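Local coordinates for protein CurJ (Moorea producens 3L, PDB 5TZ6) that probably serves as the dehydratase domain of a polyketide synthase module, carrying out a vinylogous dehydration in curacin biosynthesis, at residues N143-L148 and K247-N252; L259-C264 and A277-F282. The protein carries 1 engineered substitution. All blocks are in the same frame, centred on the assembly; numbering follows the deposited sequence.

Contact 1. Residues N143-L148 and K247-N252; sequences NAEQSL and KFTFYN
Glu145 and Tyr251 join an irregular loop to the residue just past the end of a β-strand through one of two side-chain hydrogen bonds that divide the polar work between them. In the first, the phenol OH of Tyr251 donates to OE2 of Glu145 at 2.8 Å. The hydroxyl reaches this oxygen from above the carboxylate, 55° out of its plane. In the second, Gln146 NE2 donates a hydrogen bond to OD1 of Asn252 at 2.7 Å; the acceptor lies close to the plane of the glutamine amide, and the two amides are nearly coplanar. A bend in the Gln146 chain at chi2 (143°) brings its amide back to the asparagine.

Van der Waals contact fills in around the tyrosine. The Glu145 side chain crosses that of Tyr251 at about a right angle, its CG 3.8 Å from Tyr251 CE1; its OE2 lies at the ring edge, near the plane, as does the CA of Ala144, 4.2 Å from Tyr251 CD1. Near the root of the same ring, Gln146 NE2 is 3.9 Å from Tyr251 CB. One face of the ring carries the CG2 methyl of Thr249, two residues earlier in the strand that leads into the tyrosine. Lys247 NZ stands 5.9 Å from Glu145 OE2, too far for a salt bridge, though its charge may still favour the carboxylate form.

The loop follows strand 132-141 and precedes helix 151-157. Strand 239-250 runs between strands 71-77 and 288-300, and from the latter Leu288 touches both Gln146 and Tyr251, while Phe248 and Phe250 pack on helix 51-65.

Contact 2. Residues L259-C264 and A277-F282; sequences LWCYTC and ADIQLF
Strands 259-264 and 277-282 run antiparallel (167° between their directions, axes 4.7 Å apart), with paired backbone hydrogen bonds at Trp260-Phe282, Tyr262-Gln280 and Cys264-Asp278 alternating with the non-hydrogen-bonded pairs Cys261-Leu281 and Thr263-Ile279. At the latter pairs the CA-H groups point to carbonyls across the strands, as between Thr263 CA and Asp278 O at 3.3 Å.

On the face bearing the aromatic residues, Trp260 CB sits over the Phe282 ring in a CH-pi contact, 3.8 Å from its centroid. Phe282 reaches this place because its CG lies between the backbone N and the carbonyl carbon (chi1 55°), which swings the ring back across the neighbouring strand. The indole itself is slid aside and barely overlaps the phenyl ring. Tyr262 CB meets the edge of that phenyl ring, 4.0 Å from Phe282 CE1. Tyr262 and Gln280 extend side by side, Gln280 OE1 lying at the tyrosine edge, 3.8 Å from CD2 of Tyr262; Tyr262 OH is hydrogen-bonded to Glu194, and Gln280 NE2 to Gln291.

The other face is mainly aliphatic, with the sulfur of Cys261 and the hydroxyl of Thr263 among the branched side chains. Leu281 CD1 packs 3.8 Å from Leu259 CB, and the CG2 methyl of Ile279 touches both Cys261 SG and Thr263 OG1, each at 3.6 Å. The Thr263 hydroxyl is hydrogen-bonded to Ser224.

Helix 215-223 packs against Leu259, Cys261 and Leu281, whereas helix 151-157 meets Trp260 and Tyr262 on the aromatic face. The hairpin forms part of an antiparallel sheet that curves round helix 215-223, consistent with the hotdog fold of polyketide synthase dehydratases, which have two such units.

How the contacts relate
Contact 1 and contact 2 lie on the same side of the chain's centre, their own centres 12 Å apart and their nearest atoms about 6 Å apart, without touching. Strand 288-300 runs between them: its Leu288 touches Gln146 and Tyr251 of contact 1 and Phe282 of contact 2, and its Gln291 touches Tyr251 while bonding to Gln280. In contact 2 the Ile279 side chain is about 10 Å from the bound hydroxy acid, and helix 215-223, which packs on its Leu259, Cys261 and Leu281 face, carries the pocket residue Asp219. Contact 1 connects with the pocket along its own strand, 239-250, which supplies Phe240, Val241 and Pro242 at its other end.

Contact 1. Residues N143-L148 and K247-N252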
loop_
_atom_site.group_PDB
_atom_site.type_symbol
_atom_site.label_atom_id
_atom_site.label_comp_id
_atom_site.label_asym_id
_atom_site.label_seq_id
_atom_site.Cartn_x
_atom_site.Cartn_y
_atom_site.Cartn_z
ATOM N N ASN A 143 -0.830 -14.409 -25.376
ATOM C CA ASN A 143 0.273 -14.931 -26.163
ATOM C C ASN A 143 0.556 -14.010 -27.345
ATOM O O ASN A 143 -0.240 -13.128 -27.685
ATOM C CB ASN A 143 -0.022 -16.359 -26.633
ATOM C CG ASN A 143 -1.484 -16.569 -26.951
ATOM O OD1 ASN A 143 -1.989 -16.084 -27.961
ATOM N ND2 ASN A 143 -2.180 -17.296 -26.079
ATOM N N ALA A 144 1.719 -14.214 -27.954
ATOM C CA ALA A 144 2.122 -13.406 -29.092
ATOM C C ALA A 144 1.368 -13.853 -30.337
ATOM O O ALA A 144 1.000 -15.021 -30.479
ATOM C CB ALA A 144 3.629 -13.506 -29.321
ATOM N N GLU A 145 1.125 -12.899 -31.237
ATOM C CA GLU A 145 0.316 -13.159 -32.423
ATOM C C GLU A 145 0.790 -12.296 -33.584
ATOM O O GLU A 145 -0.014 -11.835 -34.402
ATOM C CB GLU A 145 -1.166 -12.889 -32.150
ATOM C CG GLU A 145 -1.683 -13.450 -30.838
ATOM C CD GLU A 145 -3.150 -13.144 -30.620
ATOM O OE1 GLU A 145 -3.999 -13.820 -31.237
ATOM O OE2 GLU A 145 -3.453 -12.219 -29.836
ATOM N N GLN A 146 2.095 -12.069 -33.673
ATOM C CA GLN A 146 2.626 -11.064 -34.590
ATOM C C GLN A 146 3.113 -11.635 -35.925
ATOM O O GLN A 146 3.952 -12.535 -35.949
ATOM C CB GLN A 146 3.760 -10.303 -33.895
ATOM C CG GLN A 146 3.264 -9.278 -32.881
ATOM C CD GLN A 146 4.142 -9.186 -31.648
ATOM O OE1 GLN A 146 4.253 -10.141 -30.875
ATOM N NE2 GLN A 146 4.770 -8.030 -31.454
ATOM N N SER A 147 2.582 -11.113 -37.033
ATOM C CA SER A 147 1.534 -10.085 -37.008
ATOM C C SER A 147 0.592 -10.182 -38.238
ATOM O O SER A 147 -0.459 -10.813 -38.117
ATOM C CB SER A 147 2.145 -8.683 -36.895
ATOM O OG SER A 147 3.289 -8.676 -36.061
ATOM N N LEU A 148 0.915 -9.607 -39.410
ATOM C CA LEU A 148 2.170 -8.920 -39.737
ATOM C C LEU A 148 2.268 -8.488 -41.209
ATOM O O LEU A 148 3.094 -9.040 -41.936
ATOM C CB LEU A 148 3.366 -9.827 -39.422
ATOM C CG LEU A 148 4.803 -9.292 -39.431
ATOM C CD1 LEU A 148 4.861 -7.802 -39.733
ATOM C CD2 LEU A 148 5.479 -9.594 -38.100
ATOM N N LYS A 247 -11.868 -6.555 -26.388
ATOM C CA LYS A 247 -10.550 -7.041 -25.994
ATOM C C LYS A 247 -9.441 -6.099 -26.443
ATOM O O LYS A 247 -9.360 -5.742 -27.618
ATOM C CB LYS A 247 -10.301 -8.440 -26.563
ATOM C CG LYS A 247 -8.945 -9.015 -26.190
ATOM C CD LYS A 247 -8.879 -10.491 -26.498
ATOM C CE LYS A 247 -9.017 -10.734 -27.988
ATOM N NZ LYS A 247 -9.174 -12.182 -28.290
ATOM N N PHE A 248 -8.567 -5.735 -25.510
ATOM C CA PHE A 248 -7.379 -4.937 -25.781
ATOM C C PHE A 248 -6.147 -5.777 -25.461
ATOM O O PHE A 248 -5.954 -6.186 -24.314
ATOM C CB PHE A 248 -7.392 -3.662 -24.936
ATOM C CG PHE A 248 -6.264 -2.715 -25.237
ATOM C CD1 PHE A 248 -4.962 -3.027 -24.889
ATOM C CD2 PHE A 248 -6.516 -1.495 -25.843
ATOM C CE1 PHE A 248 -3.929 -2.155 -25.162
ATOM C CE2 PHE A 248 -5.487 -0.612 -26.116
ATOM C CZ PHE A 248 -4.189 -0.946 -25.775
ATOM N N THR A 249 -5.291 -5.996 -26.450
ATOM C CA THR A 249 -4.101 -6.814 -26.274
ATOM C C THR A 249 -2.851 -5.961 -26.434
ATOM O O THR A 249 -2.688 -5.262 -27.442
ATOM C CB THR A 249 -4.076 -7.984 -27.261
ATOM O OG1 THR A 249 -5.305 -8.711 -27.170
ATOM C CG2 THR A 249 -2.909 -8.919 -26.951
ATOM N N PHE A 250 -1.992 -6.013 -25.423
ATOM C CA PHE A 250 -0.668 -5.416 -25.452
ATOM C C PHE A 250 0.348 -6.528 -25.684
ATOM O O PHE A 250 0.419 -7.482 -24.900
ATOM C CB PHE A 250 -0.383 -4.685 -24.141
ATOM C CG PHE A 250 1.042 -4.224 -23.990
ATOM C CD1 PHE A 250 1.530 -3.145 -24.720
ATOM C CD2 PHE A 250 1.896 -4.874 -23.116
ATOM C CE1 PHE A 250 2.847 -2.725 -24.565
ATOM C CE2 PHE A 250 3.213 -4.462 -22.962
ATOM C CZ PHE A 250 3.688 -3.387 -23.690
ATOM N N TYR A 251 1.120 -6.407 -26.764
ATOM C CA TYR A 251 2.133 -7.392 -27.134
ATOM C C TYR A 251 3.518 -7.011 -26.618
ATOM O O TYR A 251 4.140 -7.779 -25.880
ATOM C CB TYR A 251 2.146 -7.574 -28.657
ATOM C CG TYR A 251 0.837 -8.106 -29.190
ATOM C CD1 TYR A 251 0.587 -9.470 -29.228
ATOM C CD2 TYR A 251 -0.160 -7.245 -29.625
ATOM C CE1 TYR A 251 -0.611 -9.965 -29.701
ATOM C CE2 TYR A 251 -1.367 -7.729 -30.101
ATOM C CZ TYR A 251 -1.586 -9.087 -30.137
ATOM O OH TYR A 251 -2.780 -9.575 -30.608
ATOM N N ASN A 252 4.019 -5.839 -27.000
ATOM C CA ASN A 252 5.312 -5.367 -26.522
ATOM C C ASN A 252 5.419 -3.870 -26.772
ATOM O O ASN A 252 4.778 -3.334 -27.679
ATOM C CB ASN A 252 6.471 -6.114 -27.197
ATOM C CG ASN A 252 6.438 -6.000 -28.710
ATOM O OD1 ASN A 252 6.068 -6.950 -29.404
ATOM N ND2 ASN A 252 6.819 -4.837 -29.230
#

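Contact 2. Residues L259-C264 and A277-F282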
loop_
_atom_site.group_PDB
_atom_site.type_symbol
_atom_site.label_atom_id
_atom_site.label_comp_id
_atom_site.label_asym_id
_atom_site.label_seq_id
_atom_site.Cartn_x
_atom_site.Cartn_y
_atom_site.Cartn_z
ATOM N N LEU A 259 4.914 5.172 -35.249
ATOM C CA LEU A 259 4.063 3.989 -35.250
ATOM C C LEU A 259 2.956 4.161 -36.279
ATOM O O LEU A 259 2.667 5.273 -36.729
ATOM C CB LEU A 259 3.433 3.740 -33.872
ATOM C CG LEU A 259 4.368 3.667 -32.668
ATOM C CD1 LEU A 259 3.556 3.371 -31.421
ATOM C CD2 LEU A 259 5.463 2.622 -32.878
ATOM N N TRP A 260 2.330 3.044 -36.646
ATOM C CA TRP A 260 1.206 3.057 -37.570
ATOM C C TRP A 260 -0.032 2.534 -36.857
ATOM O O TRP A 260 0.052 1.582 -36.078
ATOM C CB TRP A 260 1.485 2.208 -38.810
ATOM C CG TRP A 260 2.586 2.735 -39.687
ATOM C CD1 TRP A 260 3.886 2.318 -39.708
ATOM C CD2 TRP A 260 2.481 3.767 -40.677
ATOM N NE1 TRP A 260 4.595 3.029 -40.645
ATOM C CE2 TRP A 260 3.756 3.922 -41.256
ATOM C CE3 TRP A 260 1.433 4.573 -41.133
ATOM C CZ2 TRP A 260 4.011 4.848 -42.262
ATOM C CZ3 TRP A 260 1.686 5.489 -42.131
ATOM C CH2 TRP A 260 2.966 5.622 -42.685
ATOM N N CYS A 261 -1.180 3.148 -37.133
ATOM C CA CYS A 261 -2.441 2.769 -36.512
ATOM C C CYS A 261 -3.489 2.549 -37.595
ATOM O O CYS A 261 -3.897 3.501 -38.267
ATOM C CB CYS A 261 -2.910 3.832 -35.522
ATOM S SG CYS A 261 -4.497 3.427 -34.793
ATOM N N TYR A 262 -3.947 1.312 -37.740
ATOM C CA TYR A 262 -4.955 0.946 -38.725
ATOM C C TYR A 262 -6.274 0.690 -38.016
ATOM O O TYR A 262 -6.322 -0.056 -37.040
ATOM C CB TYR A 262 -4.520 -0.289 -39.510
ATOM C CG TYR A 262 -5.552 -0.818 -40.481
ATOM C CD1 TYR A 262 -6.043 -0.021 -41.507
ATOM C CD2 TYR A 262 -6.011 -2.130 -40.391
ATOM C CE1 TYR A 262 -6.980 -0.505 -42.401
ATOM C CE2 TYR A 262 -6.945 -2.625 -41.285
ATOM C CZ TYR A 262 -7.428 -1.807 -42.286
ATOM O OH TYR A 262 -8.359 -2.291 -43.178
ATOM N N THR A 263 -7.337 1.322 -38.495
ATOM C CA THR A 263 -8.647 1.236 -37.870
ATOM C C THR A 263 -9.683 0.945 -38.938
ATOM O O THR A 263 -9.581 1.447 -40.061
ATOM C CB THR A 263 -9.027 2.542 -37.144
ATOM O OG1 THR A 263 -8.089 2.817 -36.096
ATOM C CG2 THR A 263 -10.427 2.437 -36.557
ATOM N N CYS A 264 -10.670 0.124 -38.597
ATOM C CA CYS A 264 -11.814 -0.065 -39.481
ATOM C C CYS A 264 -13.063 -0.223 -38.636
ATOM O O CYS A 264 -13.005 -0.700 -37.504
ATOM C CB CYS A 264 -11.635 -1.268 -40.418
ATOM S SG CYS A 264 -10.769 -2.659 -39.694
ATOM N N ALA A 277 -15.567 -0.577 -34.019
ATOM C CA ALA A 277 -14.313 -0.565 -34.755
ATOM C C ALA A 277 -13.338 -1.594 -34.194
ATOM O O ALA A 277 -13.403 -1.964 -33.018
ATOM C CB ALA A 277 -13.675 0.821 -34.702
ATOM N N ASP A 278 -12.436 -2.049 -35.059
ATOM C CA ASP A 278 -11.236 -2.776 -34.677
ATOM C C ASP A 278 -10.026 -1.906 -34.991
ATOM O O ASP A 278 -9.998 -1.202 -36.013
ATOM C CB ASP A 278 -11.130 -4.112 -35.419
ATOM C CG ASP A 278 -12.181 -5.125 -34.972
ATOM O OD1 ASP A 278 -12.533 -5.140 -33.774
ATOM O OD2 ASP A 278 -12.653 -5.909 -35.822
ATOM N N ILE A 279 -9.024 -1.965 -34.116
ATOM C CA ILE A 279 -7.841 -1.124 -34.215
ATOM C C ILE A 279 -6.596 -1.985 -34.063
ATOM O O ILE A 279 -6.575 -2.950 -33.292
ATOM C CB ILE A 279 -7.866 -0.005 -33.152
ATOM C CG1 ILE A 279 -9.215 0.728 -33.192
ATOM C CG2 ILE A 279 -6.696 0.942 -33.350
ATOM C CD1 ILE A 279 -9.463 1.643 -32.016
ATOM N N GLN A 280 -5.543 -1.603 -34.790
ATOM C CA GLN A 280 -4.263 -2.306 -34.803
ATOM C C GLN A 280 -3.154 -1.264 -34.781
ATOM O O GLN A 280 -3.019 -0.472 -35.717
ATOM C CB GLN A 280 -4.140 -3.209 -36.031
ATOM C CG GLN A 280 -5.008 -4.458 -35.963
ATOM C CD GLN A 280 -4.765 -5.381 -37.131
ATOM O OE1 GLN A 280 -4.588 -4.932 -38.263
ATOM N NE2 GLN A 280 -4.730 -6.678 -36.862
ATOM N N LEU A 281 -2.398 -1.222 -33.696
ATOM C CA LEU A 281 -1.212 -0.389 -33.605
ATOM C C LEU A 281 -0.000 -1.270 -33.873
ATOM O O LEU A 281 0.157 -2.308 -33.225
ATOM C CB LEU A 281 -1.125 0.251 -32.221
ATOM C CG LEU A 281 0.032 1.195 -31.911
ATOM C CD1 LEU A 281 0.006 2.426 -32.813
ATOM C CD2 LEU A 281 -0.027 1.580 -30.440
ATOM N N PHE A 282 0.843 -0.881 -34.832
ATOM C CA PHE A 282 1.993 -1.713 -35.170
ATOM C C PHE A 282 3.217 -0.866 -35.510
ATOM O O PHE A 282 3.150 0.358 -35.687
ATOM C CB PHE A 282 1.681 -2.704 -36.304
ATOM C CG PHE A 282 1.159 -2.070 -37.546
ATOM C CD1 PHE A 282 -0.184 -1.756 -37.665
ATOM C CD2 PHE A 282 2.011 -1.797 -38.606
ATOM C CE1 PHE A 282 -0.670 -1.164 -38.811
ATOM C CE2 PHE A 282 1.534 -1.208 -39.758
ATOM C CZ PHE A 282 0.191 -0.889 -39.862
#